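Local coordinates for putative alpha/beta hydrolase fold protein (Candidatus Nitrososphaera gargensis, PDB 5A62) that probably acts as a carboxylesterase, hydrolysing ester bonds with an alpha/beta hydrolase fold, at residues Q147-K150 / A151-E154; E257-D260 / I261-G264. All blocks are in the same frame, centred on the assembly; numbering follows the deposited sequence.

Contact 1. Residues Q147-K150 / A151-E154; sequences QGMK and ALAE
Gln147 meets Ala151 through methylene and methyl, CB to CB at 3.7 Å, the small alanine side chain letting Gln147 CB lie close; OE1 of the glutamine also comes within 3.8 Å of that same methyl. Its carbonyl O reaches the backbone N of Ala151 through a water that donates to the carbonyl and accepts from the amide, a water-mediated link where a continuous helix would have a direct i to i+4 bond. Gly148 has positive phi (95°) and psi 171°, a conformation that glycine, with no side chain to meet the preceding carbonyl O, adopts readily. Gly148 O accepts from Leu152 N at 2.9 Å, and Met149 O takes Ala153 N at 2.9 Å. The methionine chain, bent at chi2 and chi3, runs beside Leu152 with Met149 SD 4.2 Å from Leu152 CD2; both pack against helices 136-147, 170-180 and 185-194, Phe180 and Phe188 touching each. Lys150, whose long charged chain suits its exposed place, takes Glu154 N at its O, and a second water links that O to Glu154 OE2, which also salt-bridges Arg177. Gly148 thus ends one helix and N-caps helix 149-157, a glycine-mediated break in the helical insertion between strands 116-122 and 212-218, consistent with the cap (lid) of many alpha/beta hydrolases.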
loop_
_atom_site.group_PDB
_atom_site.type_symbol
_atom_site.label_atom_id
_atom_site.label_comp_id
_atom_site.label_asym_id
_atom_site.label_seq_id
_atom_site.Cartn_x
_atom_site.Cartn_y
_atom_site.Cartn_z
ATOM N N GLN A 147 -8.583 -2.447 18.580
ATOM C CA GLN A 147 -8.231 -2.448 20.024
ATOM C C GLN A 147 -7.240 -1.371 20.409
ATOM O O GLN A 147 -7.174 -1.018 21.596
ATOM C CB GLN A 147 -7.677 -3.768 20.475
ATOM C CG GLN A 147 -8.550 -5.011 20.246
ATOM C CD GLN A 147 -8.014 -6.222 21.010
ATOM O OE1 GLN A 147 -7.691 -6.117 22.207
ATOM N NE2 GLN A 147 -7.926 -7.355 20.363
ATOM N N GLY A 148 -6.476 -0.831 19.454
ATOM C CA GLY A 148 -5.517 0.160 19.689
ATOM C C GLY A 148 -4.100 -0.325 19.903
ATOM O O GLY A 148 -3.799 -1.491 19.986
ATOM N N MET A 149 -3.190 0.649 19.934
ATOM C CA MET A 149 -1.782 0.379 19.991
ATOM C C MET A 149 -1.267 -0.167 21.318
ATOM O O MET A 149 -0.352 -0.960 21.359
ATOM C CB MET A 149 -0.964 1.627 19.596
ATOM C CG MET A 149 -1.254 2.082 18.135
ATOM S SD MET A 149 -1.017 0.797 16.880
ATOM C CE MET A 149 0.710 0.862 16.759
ATOM N N LYS A 150 -1.874 0.275 22.423
ATOM C CA LYS A 150 -1.452 -0.290 23.708
ATOM C C LYS A 150 -1.808 -1.787 23.747
ATOM O O LYS A 150 -1.005 -2.612 24.167
ATOM C CB LYS A 150 -2.098 0.462 24.862
ATOM C CG LYS A 150 -1.679 1.920 25.033
ATOM C CD LYS A 150 -2.325 2.481 26.308
ATOM C CE LYS A 150 -2.300 4.006 26.442
ATOM N NZ LYS A 150 -0.979 4.628 26.129
ATOM N N ALA A 151 -3.009 -2.136 23.253
ATOM C CA ALA A 151 -3.377 -3.538 23.150
ATOM C C ALA A 151 -2.506 -4.308 22.208
ATOM O O ALA A 151 -2.050 -5.413 22.510
ATOM C CB ALA A 151 -4.819 -3.705 22.751
ATOM N N LEU A 152 -2.175 -3.685 21.080
ATOM C CA LEU A 152 -1.310 -4.353 20.163
ATOM C C LEU A 152 0.053 -4.650 20.813
ATOM O O LEU A 152 0.603 -5.758 20.653
ATOM C CB LEU A 152 -1.169 -3.588 18.853
ATOM C CG LEU A 152 -0.154 -4.149 17.862
ATOM C CD1 LEU A 152 -0.433 -5.575 17.475
ATOM C CD2 LEU A 152 -0.115 -3.275 16.609
ATOM N N ALA A 153 0.617 -3.700 21.524
ATOM C CA ALA A 153 1.875 -3.975 22.174
ATOM C C ALA A 153 1.766 -5.165 23.135
ATOM O O ALA A 153 2.655 -5.986 23.200
ATOM C CB ALA A 153 2.399 -2.756 22.929
ATOM N N GLU A 154 0.671 -5.176 23.900
ATOM C CA GLU A 154 0.507 -6.303 24.829
ATOM C C GLU A 154 0.429 -7.631 24.151
ATOM O O GLU A 154 1.045 -8.613 24.570
ATOM C CB GLU A 154 -0.713 -6.073 25.670
ATOM C CG GLU A 154 -0.600 -4.932 26.630
ATOM C CD GLU A 154 0.603 -4.966 27.578
ATOM O OE1 GLU A 154 1.055 -6.040 28.081
ATOM O OE2 GLU A 154 1.124 -3.853 27.750
HETATM O O HOH W 1 -5.198 -0.181 23.190
HETATM O O HOH W 2 0.760 -1.742 26.279
#

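Contact 2. Residues E257-D260 / I261-G264; sequences EMYD and ILMG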
loop_
_atom_site.group_PDB
_atom_site.type_symbol
_atom_site.label_atom_id
_atom_site.label_comp_id
_atom_site.label_asym_id
_atom_site.label_seq_id
_atom_site.Cartn_x
_atom_site.Cartn_y
_atom_site.Cartn_z
ATOM N N GLU A 257 27.622 -6.706 21.520
ATOM C CA GLU A 257 28.282 -7.074 20.298
ATOM C C GLU A 257 27.803 -6.216 19.112
ATOM O O GLU A 257 28.539 -5.928 18.212
ATOM C CB GLU A 257 28.078 -8.550 19.941
ATOM C CG GLU A 257 28.973 -9.002 18.830
ATOM C CD GLU A 257 28.776 -10.442 18.400
ATOM O OE1 GLU A 257 27.778 -11.053 18.811
ATOM O OE2 GLU A 257 29.641 -10.870 17.579
ATOM N N MET A 258 26.547 -5.767 19.150
ATOM C CA MET A 258 26.074 -4.963 18.034
ATOM C C MET A 258 26.897 -3.689 17.916
ATOM O O MET A 258 27.154 -3.198 16.815
ATOM C CB MET A 258 24.612 -4.594 18.188
ATOM C CG MET A 258 24.028 -3.750 17.064
ATOM S SD MET A 258 22.232 -3.787 17.025
ATOM C CE MET A 258 21.874 -2.939 18.478
ATOM N N TYR A 259 27.290 -3.154 19.065
ATOM C CA TYR A 259 28.028 -1.874 19.033
ATOM C C TYR A 259 29.482 -2.038 18.670
ATOM O O TYR A 259 30.044 -1.167 18.056
ATOM C CB TYR A 259 27.808 -1.031 20.313
ATOM C CG TYR A 259 26.322 -0.879 20.545
ATOM C CD1 TYR A 259 25.596 -0.056 19.742
ATOM C CD2 TYR A 259 25.650 -1.675 21.465
ATOM C CE1 TYR A 259 24.224 0.034 19.881
ATOM C CE2 TYR A 259 24.290 -1.586 21.622
ATOM C CZ TYR A 259 23.574 -0.750 20.807
ATOM O OH TYR A 259 22.192 -0.645 20.912
ATOM N N ASP A 260 30.057 -3.146 19.091
ATOM C CA ASP A 260 31.397 -3.500 18.678
ATOM C C ASP A 260 31.404 -3.569 17.166
ATOM O O ASP A 260 32.243 -2.977 16.529
ATOM C CB ASP A 260 31.779 -4.842 19.293
ATOM C CG ASP A 260 31.928 -4.779 20.830
ATOM O OD1 ASP A 260 32.066 -3.690 21.420
ATOM O OD2 ASP A 260 31.846 -5.869 21.401
ATOM N N ILE A 261 30.408 -4.236 16.578
ATOM C CA ILE A 261 30.336 -4.346 15.134
ATOM C C ILE A 261 30.095 -2.987 14.455
ATOM O O ILE A 261 30.796 -2.596 13.535
ATOM C CB ILE A 261 29.255 -5.346 14.730
ATOM C CG1 ILE A 261 29.682 -6.762 15.154
ATOM C CG2 ILE A 261 29.031 -5.311 13.233
ATOM C CD1 ILE A 261 28.551 -7.739 15.104
ATOM N N LEU A 262 29.114 -2.262 14.968
ATOM C CA LEU A 262 28.801 -0.946 14.423
ATOM C C LEU A 262 30.006 -0.016 14.419
ATOM O O LEU A 262 30.265 0.646 13.393
ATOM C CB LEU A 262 27.663 -0.356 15.250
ATOM C CG LEU A 262 27.224 1.058 14.819
ATOM C CD1 LEU A 262 26.588 0.977 13.454
ATOM C CD2 LEU A 262 26.281 1.727 15.818
ATOM N N MET A 263 30.723 0.048 15.552
ATOM C CA MET A 263 31.835 1.007 15.587
ATOM C C MET A 263 32.984 0.581 14.660
ATOM O O MET A 263 33.654 1.413 14.041
ATOM C CB MET A 263 32.298 1.267 17.029
ATOM C CG MET A 263 31.200 1.776 17.937
ATOM S SD MET A 263 30.156 3.130 17.297
ATOM C CE MET A 263 31.423 4.360 17.078
ATOM N N GLY A 264 33.157 -0.721 14.492
ATOM C CA GLY A 264 34.029 -1.247 13.509
ATOM C C GLY A 264 33.728 -0.802 12.094
ATOM O O GLY A 264 34.579 -0.372 11.312
#
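Two turns of the C-terminal helix 256-272 meet here, held by four backbone bonds of the i to i+4 kind. Ile261 N binds Glu257 O at 3.0 Å, and Leu262 N binds Met258 O at 2.9 Å; Met263 N and Gly264 N continue the series to Tyr259 O and Asp260 O. Across the first of these turns the extended glutamate chain passes the isoleucine, CG of Glu257 lying 4.0 Å from CD1 of Ile261. With Ile261 CG1 beside its backbone N (chi1 -68°), the longer branch folds back toward the preceding turn, so that CG1 lies 3.4 Å from Glu257 O. In the alpha/beta hydrolase fold such a helix packs on the central sheet, and here Glu257, Met258 and Ile261 touch Leu243 of strand 239-243, outermost in this chain's sheet. A different face carries Tyr259: Leu262 CD2 lies 4.4 Å from Tyr259 CD1, at the ring edge near its plane. The aromatic group suits a buried place with one polar end: its OH is hydrogen-bonded to Glu42, and Tyr41 meets the ring edge-to-face. With CG anti to its own carbonyl carbon (chi1 -57°), Met263 sets CG 3.2 Å from Tyr259 O; bends at chi2 and chi3 then turn the flexible thioether away from that turn, and the side chain touches Leu45 and Leu46 of helix 40-48.

In the fold
Contacts 1 and 2 lie in different parts of one chain, the helical insertion and the main fold, their centres 33 Å apart and their nearest atoms about 20 Å apart, so neither touches the other. Contact 1 comes earlier in sequence, among the helices inserted after strand 116-122, and packs helix against helix. Contact 2 lies in the last helix and joins strand 239-243, outermost in this chain's sheet, to helix 40-48 within the main fold. Their centres are about 21 Å and 17 Å from that of the chain. Ser99, in a GxSxG sequence consistent with a nucleophile elbow between strand 93-98 and helix 100-111, belongs to neither contact; in this family the active site generally lies between the cap and the main fold.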